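Local coordinates for hypothetical protein (PDB 2O62) that is of unknown function but combines two calycin-clan beta domains, the second belonging to the family of a biogenesis factor required for ATP synthase 1, at residues C8-Q11 with N12-V15; G41-N44 with N45-R49; R65-G68 with G69-F73; P136-I140 with N141-G145; W239-Q242 with S243-Q247. All blocks are in the same frame, centred on the assembly; numbering follows the deposited sequence.

In the fold
All five are local contacts, where the chain turns back on itself. Contacts 1, 2 and 3 lie together in the N-terminal calycin-like domain and touch one another: Phe9 and Leu10 of contact 1 pack on Val48 of contact 2, and Phe9 on Val67 and Phe73 of contact 3. Contacts 4 and 5 belong to the C-terminal barrel and meet through Leu138, Asp142 and Leu240. Contacts 2 and 3 are surface turns, one rich in asparagine, the other in glycine; contacts 1, 4 and 5 are partly buried. Contacts 2 and 5 close beta hairpins with bulges, whereas contacts 1, 3 and 4 lead into a strand, the first and last held by the Asn12 and Asp142 side chains.

Contact 1. Residues C8-Q11 with N12-V15; sequences CFLQ and NLGV
Asn12 N reaches back to Phe9 O (2.9 Å) and Leu13 N to Leu10 O (3.1 Å), the second bond closing a type I beta turn from Leu10 to Leu13 as the chain leaves helix 5-10. The side chain of Asn12 strengthens the first link: its ND2 also donates to Phe9 O, at 3.2 Å, with the oxygen nearly in the plane of the amide. Two N-H groups of one residue thus grip a single carbonyl oxygen, both arriving on the same face of its plane. CG of Asn12 sits beside the backbone N (chi1 -71°), which folds the amide back over Phe9 O. There ND2 also lies next to the Phe9 side chain, 4.5 Å from CD1 and set obliquely to the ring. The amide has further partners: OD1 accepts from Arg104 NH1 and ND2 also donates to Gly77 O, so this buried polar group is well satisfied. On another side of the turn Leu10 and Leu13 lie side by side and point the same way, their methyls CD2 and CD1 4.2 Å apart. CG of Leu13 rests on Leu10 O at 3.2 Å. Around the turn, Leu10 and Leu13 both pack on Val48 of strand 47-54, Leu13 also touches Leu39 of strand 29-42, and the ring of Phe9 meets Phe73 of strand 71-73.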
# COMPACT_ATOMS: atom_id res chain seq x y z
N CYS A 8 16.69 -3.74 6.84
CA CYS A 8 15.65 -3.58 5.82
C CYS A 8 15.42 -2.13 5.47
O CYS A 8 15.31 -1.76 4.29
CB CYS A 8 14.34 -4.19 6.27
SG CYS A 8 14.33 -5.95 6.56
N PHE A 9 15.32 -1.30 6.49
CA PHE A 9 15.16 0.13 6.31
C PHE A 9 16.28 0.68 5.44
O PHE A 9 16.00 1.43 4.53
CB PHE A 9 15.08 0.80 7.68
CG PHE A 9 15.14 2.31 7.67
CD1 PHE A 9 14.43 3.06 6.78
CD2 PHE A 9 15.89 2.95 8.65
CE1 PHE A 9 14.45 4.45 6.81
CE2 PHE A 9 15.94 4.34 8.70
CZ PHE A 9 15.21 5.09 7.78
N LEU A 10 17.52 0.28 5.71
CA LEU A 10 18.65 0.75 4.91
C LEU A 10 18.59 0.44 3.42
O LEU A 10 19.30 1.07 2.63
CB LEU A 10 19.95 0.21 5.49
CG LEU A 10 20.27 0.64 6.92
CD1 LEU A 10 21.59 0.01 7.36
CD2 LEU A 10 20.36 2.15 7.07
N GLN A 11 17.77 -0.52 3.01
CA GLN A 11 17.51 -0.76 1.60
C GLN A 11 16.95 0.46 0.87
O GLN A 11 16.98 0.51 -0.37
CB GLN A 11 16.57 -1.96 1.38
CG GLN A 11 17.17 -3.30 1.80
CD GLN A 11 18.46 -3.58 1.06
OE1 GLN A 11 19.54 -3.54 1.63
NE2 GLN A 11 18.37 -3.76 -0.23
N ASN A 12 16.37 1.39 1.62
CA ASN A 12 15.82 2.62 1.06
C ASN A 12 16.86 3.75 0.88
O ASN A 12 16.52 4.86 0.42
CB ASN A 12 14.69 3.14 1.95
CG ASN A 12 13.44 2.28 1.90
OD1 ASN A 12 12.67 2.46 1.02
ND2 ASN A 12 13.27 1.32 2.82
N LEU A 13 18.12 3.56 1.28
CA LEU A 13 19.05 4.67 1.18
C LEU A 13 19.16 5.10 -0.31
O LEU A 13 19.21 4.25 -1.21
CB LEU A 13 20.41 4.32 1.70
CG LEU A 13 20.47 4.02 3.16
CD1 LEU A 13 21.91 3.79 3.55
CD2 LEU A 13 19.89 5.18 3.95
N GLY A 14 19.25 6.40 -0.53
CA GLY A 14 19.40 6.96 -1.88
C GLY A 14 18.69 8.29 -2.00
O GLY A 14 18.25 8.86 -1.00
N VAL A 15 18.55 8.77 -3.23
CA VAL A 15 17.91 10.04 -3.48
C VAL A 15 16.67 9.73 -4.33
O VAL A 15 16.80 9.26 -5.44
CB VAL A 15 18.82 11.02 -4.21
CG1 VAL A 15 18.12 12.32 -4.48
CG2 VAL A 15 20.08 11.27 -3.40

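Contact 2. Residues G41-N44 with N45-R49; sequences GLNN and NQTVR
Leu42 lays its CD1 methyl over the centre of the Arg49 guanidinium, 3.6 Å above the plane, while the two side chains cross obliquely. Arg49 first runs away from its own backbone N (chi1 175°) and then bends at chi3, which turns the flat group beneath the methyl; NH2 is held beyond it by a salt bridge to Glu63. On the same face of the hairpin Leu42 CB and Thr47 CB stand 4.2 Å apart, directly across the strands. Their backbones form the hydrogen-bonded pair, Leu42 N to Thr47 O at 2.8 Å and Thr47 N to Leu42 O at 3.2 Å. Leu42 O also takes a weak bond from Gln46 N; with Gln46 and Thr47 both opposite Leu42 this is a classic beta bulge. Gln46 N donates as well to Asn43 O (3.1 Å), closing a type I' turn with Asn44 and Asn45 at its corners, both with positive phi. Asn45 OD1 comes within 3.3 Å of Gly41 CA. The hairpin joins strands 29-42 and 47-54; Asn45 packs on Leu10 and Val48 on Trp6 of helix 5-10, and Asn45 O accepts from Trp6 NE1.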
# COMPACT_ATOMS: atom_id res chain seq x y z
N GLY A 41 22.90 7.40 5.10
CA GLY A 41 23.38 6.79 6.32
C GLY A 41 24.60 7.53 6.81
O GLY A 41 25.44 7.97 6.00
N LEU A 42 24.71 7.66 8.13
CA LEU A 42 25.86 8.26 8.77
C LEU A 42 26.36 7.33 9.85
O LEU A 42 25.63 6.44 10.32
CB LEU A 42 25.47 9.60 9.43
CG LEU A 42 24.72 10.63 8.58
CD1 LEU A 42 24.38 11.88 9.42
CD2 LEU A 42 25.55 11.01 7.42
N ASN A 43 27.59 7.57 10.28
CA ASN A 43 28.22 6.82 11.36
C ASN A 43 28.04 5.32 11.21
O ASN A 43 27.41 4.68 12.04
CB ASN A 43 27.73 7.32 12.74
CG ASN A 43 28.08 8.79 12.96
OD1 ASN A 43 27.19 9.63 13.11
ND2 ASN A 43 29.38 9.12 12.91
N ASN A 44 28.67 4.78 10.18
CA ASN A 44 28.54 3.37 9.78
C ASN A 44 27.09 2.90 9.78
O ASN A 44 26.78 1.82 10.33
CB ASN A 44 29.39 2.44 10.63
CG ASN A 44 29.43 1.02 10.05
OD1 ASN A 44 29.22 0.82 8.85
ND2 ASN A 44 29.60 0.05 10.90
N ASN A 45 26.24 3.71 9.16
CA ASN A 45 24.79 3.50 9.01
C ASN A 45 24.05 3.27 10.31
O ASN A 45 23.03 2.60 10.34
CB ASN A 45 24.46 2.37 8.03
CG ASN A 45 24.86 2.68 6.60
OD1 ASN A 45 24.91 3.84 6.19
ND2 ASN A 45 25.15 1.63 5.84
N GLN A 46 24.55 3.84 11.37
CA GLN A 46 23.89 3.76 12.66
C GLN A 46 22.86 4.89 12.82
O GLN A 46 22.05 4.85 13.73
CB GLN A 46 24.92 3.85 13.76
CG GLN A 46 25.93 2.65 13.80
CD GLN A 46 26.94 2.77 14.96
OE1 GLN A 46 28.01 3.39 14.83
NE2 GLN A 46 26.60 2.16 16.09
N THR A 47 22.97 5.93 12.01
CA THR A 47 22.02 7.05 11.97
C THR A 47 21.59 7.17 10.53
O THR A 47 22.43 7.02 9.65
CB THR A 47 22.70 8.39 12.31
OG1 THR A 47 23.18 8.39 13.67
CG2 THR A 47 21.73 9.57 12.12
N VAL A 48 20.29 7.40 10.25
CA VAL A 48 19.86 7.79 8.91
C VAL A 48 19.31 9.23 8.93
O VAL A 48 18.42 9.55 9.73
CB VAL A 48 18.79 6.86 8.35
CG1 VAL A 48 18.25 7.42 7.07
CG2 VAL A 48 19.37 5.47 8.05
N ARG A 49 19.86 10.10 8.07
CA ARG A 49 19.35 11.45 7.93
C ARG A 49 18.42 11.54 6.73
O ARG A 49 18.76 11.12 5.62
CB ARG A 49 20.47 12.45 7.75
CG ARG A 49 19.94 13.85 7.47
CD ARG A 49 21.07 14.81 7.28
NE ARG A 49 21.72 15.00 8.55
CZ ARG A 49 23.00 15.30 8.72
NH1 ARG A 49 23.81 15.44 7.68
NH2 ARG A 49 23.48 15.43 9.96

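Contact 3. Residues R65-G68 with G69-F73; sequences RSVG and GGLLF
Val67 carries the apolar part of the contact, touching Leu71 and Phe73 chiefly with one methyl. Its CG1 lies 3.9 Å from Leu71 CD1 and equally 3.9 Å from Phe73 CE1, so it is shared between the two side chains. With chi1 at -71° CG1 sits beside the backbone N, and this rotation brings that branch to both partners. CB of Val67 adds to the touch, 4.0 Å from Phe73 CE1. The side chains of Val67 and Leu71 cross at a slant, whereas those of Val67 and Phe73 meet at about a right angle, and the methyl approaches the ring obliquely. Leu71 and Phe73, two residues apart in an extended chain, turn to the same side, which is why one valine can serve both.

The polar part is confined to the backbone. Leu71 N donates to Gly68 O at 3.2 Å, with the donor standing well above the carbonyl plane. CB of Leu71 comes within 3.5 Å of the same oxygen. Gly69 takes phi 65° and psi -121°, and Gly68 is almost fully extended; both conformations are readily reached without a side chain.

Beyond the turn, Phe73 N donates to Gln5 OE1 and Gly70 O accepts from Arg251 NH2. Val67 also packs on Phe9 of helix 5-10, and the ring of Phe73 meets that of Phe79. The bond from Leu71 to Gly68 closes a turn that the backbone angles of Gly69 and Gly70 make type II', with glycine in its first corner as is common for this class, here leading into edge strand 71-73 of the N-terminal sheet.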
# COMPACT_ATOMS: atom_id res chain seq x y z
N ARG A 65 17.64 6.86 14.60
CA ARG A 65 18.60 5.91 15.13
C ARG A 65 17.98 4.52 15.32
O ARG A 65 18.67 3.58 15.74
CB ARG A 65 19.18 6.44 16.44
CG ARG A 65 20.11 7.61 16.22
N SER A 66 16.69 4.38 15.04
CA SER A 66 15.99 3.10 15.17
C SER A 66 14.73 3.17 14.37
O SER A 66 14.30 4.23 13.97
CB SER A 66 15.64 2.82 16.64
OG SER A 66 14.69 3.77 17.10
N VAL A 67 14.15 2.01 14.09
CA VAL A 67 12.82 1.92 13.56
C VAL A 67 12.01 1.09 14.55
O VAL A 67 12.52 0.19 15.28
CB VAL A 67 12.77 1.34 12.14
CG1 VAL A 67 13.33 2.37 11.17
CG2 VAL A 67 13.56 0.06 12.00
N GLY A 68 10.75 1.40 14.64
CA GLY A 68 9.86 0.56 15.45
C GLY A 68 8.54 1.24 15.37
O GLY A 68 8.25 1.86 14.39
N GLY A 69 7.77 1.14 16.45
CA GLY A 69 6.55 1.84 16.58
C GLY A 69 5.60 1.34 15.53
O GLY A 69 5.31 0.14 15.47
N GLY A 70 5.16 2.25 14.68
CA GLY A 70 4.15 1.95 13.70
C GLY A 70 4.67 1.52 12.35
O GLY A 70 3.89 1.39 11.39
N LEU A 71 5.96 1.21 12.29
CA LEU A 71 6.66 0.84 11.05
C LEU A 71 7.10 -0.59 11.04
O LEU A 71 7.70 -1.07 12.00
CB LEU A 71 7.95 1.65 10.91
CG LEU A 71 8.18 2.88 10.05
CD1 LEU A 71 9.63 3.30 10.32
CD2 LEU A 71 7.98 2.59 8.58
N LEU A 72 6.83 -1.27 9.93
CA LEU A 72 7.41 -2.59 9.67
C LEU A 72 7.93 -2.66 8.25
O LEU A 72 7.29 -2.15 7.33
CB LEU A 72 6.41 -3.75 9.92
CG LEU A 72 6.30 -4.35 11.30
CD1 LEU A 72 5.24 -5.43 11.29
CD2 LEU A 72 7.59 -4.93 11.78
N PHE A 73 9.10 -3.32 8.08
CA PHE A 73 9.77 -3.46 6.77
C PHE A 73 9.93 -4.90 6.32
O PHE A 73 10.17 -5.82 7.13
CB PHE A 73 11.22 -2.90 6.82
CG PHE A 73 11.30 -1.44 7.04
CD1 PHE A 73 11.23 -0.92 8.31
CD2 PHE A 73 11.42 -0.57 5.96
CE1 PHE A 73 11.26 0.47 8.50
CE2 PHE A 73 11.46 0.81 6.14
CZ PHE A 73 11.40 1.32 7.42

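Contact 4. Residues P136-I140 with N141-G145; sequences PLLQI and NDLLG
Asp142 turns its carboxylate back to the backbone of Gln139: OD2 accepts from Gln139 N at 3.0 Å, the N-H coming from above the carboxylate plane. CG of Asp142 lies beside its own backbone N (chi1 -68°), which directs the acid to that amide. In return Asp142 N donates to Gln139 O at 2.9 Å, so the two residues are tied both ways, side chain to backbone and backbone to backbone. A water gives a hydrogen bond to Pro136 O and a weak one to the same OD2. Further backbone bonds wind the chain into a short turn: Leu143 N meets Ile140 O at 2.8 Å, and Leu144 N makes a weak bond to that oxygen.

Apolar contacts flank these bonds. Leu138 CD1 lies 4.1 Å from Leu143 CD2 and 4.0 Å from Asp142 CB. Elsewhere Ile140 CG2 meets Leu144 CD2 at 4.0 Å as the two side chains cross. The turn lies in the loop between strand 117-127 of the N-terminal sheet and strand 145-155, the barrel's first. Leu138 and Ile140 both continue onto Leu214, and Leu144 onto Ile170 and Leu172; Leu143 O accepts from Trp147 NE1.

The Gln139 N-H thus ties the carboxylate back to where the turn starts, fixing its rotation, and would be expected to stabilise its negative charge; the water adds only weakly.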
# COMPACT_ATOMS: atom_id res chain seq x y z
N PRO A 136 1.28 2.99 -16.61
CA PRO A 136 -0.04 3.49 -17.05
C PRO A 136 -1.05 3.64 -15.92
O PRO A 136 -1.00 2.89 -14.96
CB PRO A 136 -0.52 2.36 -17.94
CG PRO A 136 0.73 1.74 -18.50
CD PRO A 136 1.67 1.78 -17.34
N LEU A 137 -2.01 4.55 -16.08
CA LEU A 137 -3.17 4.58 -15.23
C LEU A 137 -3.77 3.16 -15.19
O LEU A 137 -4.03 2.58 -16.24
CB LEU A 137 -4.23 5.50 -15.85
CG LEU A 137 -5.61 5.47 -15.18
CD1 LEU A 137 -5.55 6.11 -13.83
CD2 LEU A 137 -6.64 6.20 -16.11
N LEU A 138 -4.04 2.64 -14.00
CA LEU A 138 -4.61 1.30 -13.89
C LEU A 138 -6.04 1.22 -14.43
O LEU A 138 -6.86 2.08 -14.13
CB LEU A 138 -4.59 0.84 -12.44
CG LEU A 138 -4.93 -0.61 -12.13
CD1 LEU A 138 -4.00 -1.59 -12.78
CD2 LEU A 138 -4.93 -0.79 -10.64
N GLN A 139 -6.30 0.19 -15.24
CA GLN A 139 -7.64 -0.08 -15.78
C GLN A 139 -8.11 -1.47 -15.35
O GLN A 139 -7.30 -2.35 -15.13
CB GLN A 139 -7.60 -0.04 -17.31
CG GLN A 139 -7.11 1.29 -17.87
CD GLN A 139 -8.14 2.40 -17.74
OE1 GLN A 139 -9.23 2.22 -17.17
NE2 GLN A 139 -7.79 3.58 -18.28
N ILE A 140 -9.40 -1.67 -15.24
CA ILE A 140 -9.92 -3.02 -14.91
C ILE A 140 -9.36 -4.06 -15.85
O ILE A 140 -8.98 -5.15 -15.47
CB ILE A 140 -11.46 -3.10 -15.05
CG1 ILE A 140 -12.12 -2.18 -14.05
CG2 ILE A 140 -11.97 -4.52 -14.82
CD1 ILE A 140 -11.72 -2.45 -12.66
N ASN A 141 -9.36 -3.73 -17.13
CA ASN A 141 -8.85 -4.66 -18.11
C ASN A 141 -7.39 -5.09 -17.91
O ASN A 141 -6.97 -6.14 -18.39
CB ASN A 141 -9.06 -4.10 -19.49
CG ASN A 141 -10.52 -4.07 -19.86
OD1 ASN A 141 -11.38 -4.52 -19.12
ND2 ASN A 141 -10.81 -3.52 -21.02
N ASP A 142 -6.61 -4.30 -17.19
CA ASP A 142 -5.24 -4.70 -16.85
C ASP A 142 -5.22 -5.87 -15.85
O ASP A 142 -4.19 -6.52 -15.67
CB ASP A 142 -4.49 -3.54 -16.22
CG ASP A 142 -4.23 -2.41 -17.21
OD1 ASP A 142 -4.04 -2.66 -18.44
OD2 ASP A 142 -4.18 -1.25 -16.73
N LEU A 143 -6.31 -6.06 -15.13
CA LEU A 143 -6.34 -7.02 -14.05
C LEU A 143 -7.07 -8.31 -14.38
O LEU A 143 -6.86 -9.31 -13.69
CB LEU A 143 -6.94 -6.41 -12.78
CG LEU A 143 -6.22 -5.19 -12.25
CD1 LEU A 143 -6.94 -4.58 -11.09
CD2 LEU A 143 -4.78 -5.55 -11.87
N LEU A 144 -7.90 -8.30 -15.42
CA LEU A 144 -8.72 -9.46 -15.71
C LEU A 144 -7.81 -10.65 -16.03
O LEU A 144 -6.82 -10.52 -16.76
CB LEU A 144 -9.64 -9.21 -16.90
CG LEU A 144 -10.65 -8.10 -16.74
CD1 LEU A 144 -11.37 -7.88 -18.04
CD2 LEU A 144 -11.64 -8.43 -15.63
N GLY A 145 -8.16 -11.80 -15.48
CA GLY A 145 -7.43 -13.02 -15.74
C GLY A 145 -7.18 -13.68 -14.41
O GLY A 145 -7.94 -13.49 -13.47
O HOH W 1 -1.33 -0.01 -15.23

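Contact 5. Residues W239-Q242 with S243-Q247; sequences WLIQ and SDLRQ
Leu240 and Arg246 face each other across the hairpin, their side chains crossing at about a right angle, with Leu240 CD1 4.0 Å from Arg246 CD. Leu240 CG is turned away from its backbone N (chi1 -175°), which carries CD1 to that carbon. The aliphatic part of Arg246 also lies along the backbone of the opposite strand, its CG 3.6 Å from Trp239 O. At the bulge, Ile241 CD1 rests 3.9 Å from Gln247 CG, and Ile241 CB meets Leu245 CD2. Ile241 also places CG1 over one face of the Trp239 ring, 3.5 Å above its plane and displaced toward the rim.

Backbone bonds set this register. Trp239 N to Gln247 O, in the carbonyl plane, and Gln247 N to Trp239 O form a hydrogen-bonded pair. Leu245 O takes a straight bond from Gln242 N (3.2 Å, 170°) on a lone pair and a weak one from Ile241 N: a classic beta bulge, in which Ile241 and Gln242 both face Leu245. Leu245 N returns to Gln242 O at 3.1 Å, closing the type I turn of a hairpin between strands 233-242 and 245-253 of the C-terminal barrel. At the turn a water donates to Gln242 OE1 and accepts from Ser243 N.

Farther out, Arg246 NH2 donates to Ser220 OG and to a glycerol probably left from crystallisation, while Gln247 NE2 donates to Thr266 OG1. Leu240 is packed by Leu138, Asp142 and Trp147, and Trp239 extends to Phe98 and His100 of strand 93-100 in the N-terminal sheet.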
# COMPACT_ATOMS: atom_id res chain seq x y z
N TRP A 239 0.11 -2.57 -6.62
CA TRP A 239 0.90 -1.93 -7.64
C TRP A 239 1.16 -2.92 -8.75
O TRP A 239 1.83 -3.91 -8.50
CB TRP A 239 2.23 -1.51 -7.06
CG TRP A 239 3.07 -0.64 -7.91
CD1 TRP A 239 2.66 0.15 -8.96
CD2 TRP A 239 4.46 -0.42 -7.77
NE1 TRP A 239 3.71 0.87 -9.44
CE2 TRP A 239 4.83 0.53 -8.74
CE3 TRP A 239 5.43 -0.89 -6.87
CZ2 TRP A 239 6.14 1.00 -8.86
CZ3 TRP A 239 6.72 -0.43 -6.99
CH2 TRP A 239 7.07 0.51 -7.98
N LEU A 240 0.64 -2.62 -9.95
CA LEU A 240 0.88 -3.42 -11.15
C LEU A 240 2.22 -2.94 -11.72
O LEU A 240 2.31 -1.96 -12.50
CB LEU A 240 -0.24 -3.22 -12.17
CG LEU A 240 -0.17 -4.08 -13.43
CD1 LEU A 240 -0.38 -5.56 -13.07
CD2 LEU A 240 -1.18 -3.62 -14.46
N ILE A 241 3.27 -3.61 -11.29
CA ILE A 241 4.65 -3.20 -11.58
C ILE A 241 5.02 -3.40 -13.04
O ILE A 241 5.75 -2.59 -13.62
CB ILE A 241 5.64 -3.96 -10.68
CG1 ILE A 241 5.36 -3.68 -9.21
CG2 ILE A 241 7.06 -3.54 -10.99
CD1 ILE A 241 6.05 -4.60 -8.25
N GLN A 242 4.57 -4.52 -13.62
CA GLN A 242 4.66 -4.82 -15.04
C GLN A 242 3.33 -5.42 -15.45
O GLN A 242 2.55 -5.81 -14.60
CB GLN A 242 5.77 -5.86 -15.31
CG GLN A 242 7.17 -5.50 -14.78
CD GLN A 242 7.78 -4.24 -15.45
OE1 GLN A 242 7.32 -3.80 -16.51
NE2 GLN A 242 8.82 -3.67 -14.82
N SER A 243 3.06 -5.56 -16.75
CA SER A 243 1.76 -6.14 -17.17
C SER A 243 1.47 -7.51 -16.53
O SER A 243 0.32 -7.88 -16.38
CB SER A 243 1.64 -6.24 -18.69
OG SER A 243 2.54 -7.21 -19.19
N ASP A 244 2.51 -8.25 -16.14
CA ASP A 244 2.35 -9.62 -15.61
C ASP A 244 2.93 -9.78 -14.21
O ASP A 244 3.14 -10.89 -13.74
CB ASP A 244 3.02 -10.62 -16.57
CG ASP A 244 4.49 -10.26 -16.85
OD1 ASP A 244 5.08 -9.33 -16.19
OD2 ASP A 244 5.06 -10.89 -17.77
N LEU A 245 3.14 -8.67 -13.52
CA LEU A 245 3.66 -8.67 -12.17
C LEU A 245 2.96 -7.63 -11.28
O LEU A 245 2.98 -6.43 -11.58
CB LEU A 245 5.18 -8.40 -12.17
CG LEU A 245 5.86 -8.38 -10.80
CD1 LEU A 245 5.85 -9.74 -10.17
CD2 LEU A 245 7.30 -7.80 -10.93
N ARG A 246 2.36 -8.09 -10.17
CA ARG A 246 1.65 -7.20 -9.27
C ARG A 246 2.00 -7.52 -7.85
O ARG A 246 2.18 -8.69 -7.48
CB ARG A 246 0.16 -7.39 -9.44
CG ARG A 246 -0.69 -6.42 -8.63
CD ARG A 246 -1.93 -5.99 -9.41
NE ARG A 246 -2.85 -5.12 -8.65
CZ ARG A 246 -3.98 -5.52 -8.08
NH1 ARG A 246 -4.32 -6.80 -8.05
NH2 ARG A 246 -4.77 -4.62 -7.48
N GLN A 247 2.14 -6.48 -7.04
CA GLN A 247 2.24 -6.68 -5.62
C GLN A 247 1.03 -6.09 -4.95
O GLN A 247 0.47 -5.12 -5.41
CB GLN A 247 3.53 -6.07 -5.03
CG GLN A 247 4.77 -6.86 -5.36
CD GLN A 247 5.99 -6.41 -4.64
OE1 GLN A 247 6.21 -5.23 -4.45
NE2 GLN A 247 6.79 -7.38 -4.15
O HOH W 2 4.84 -4.07 -18.45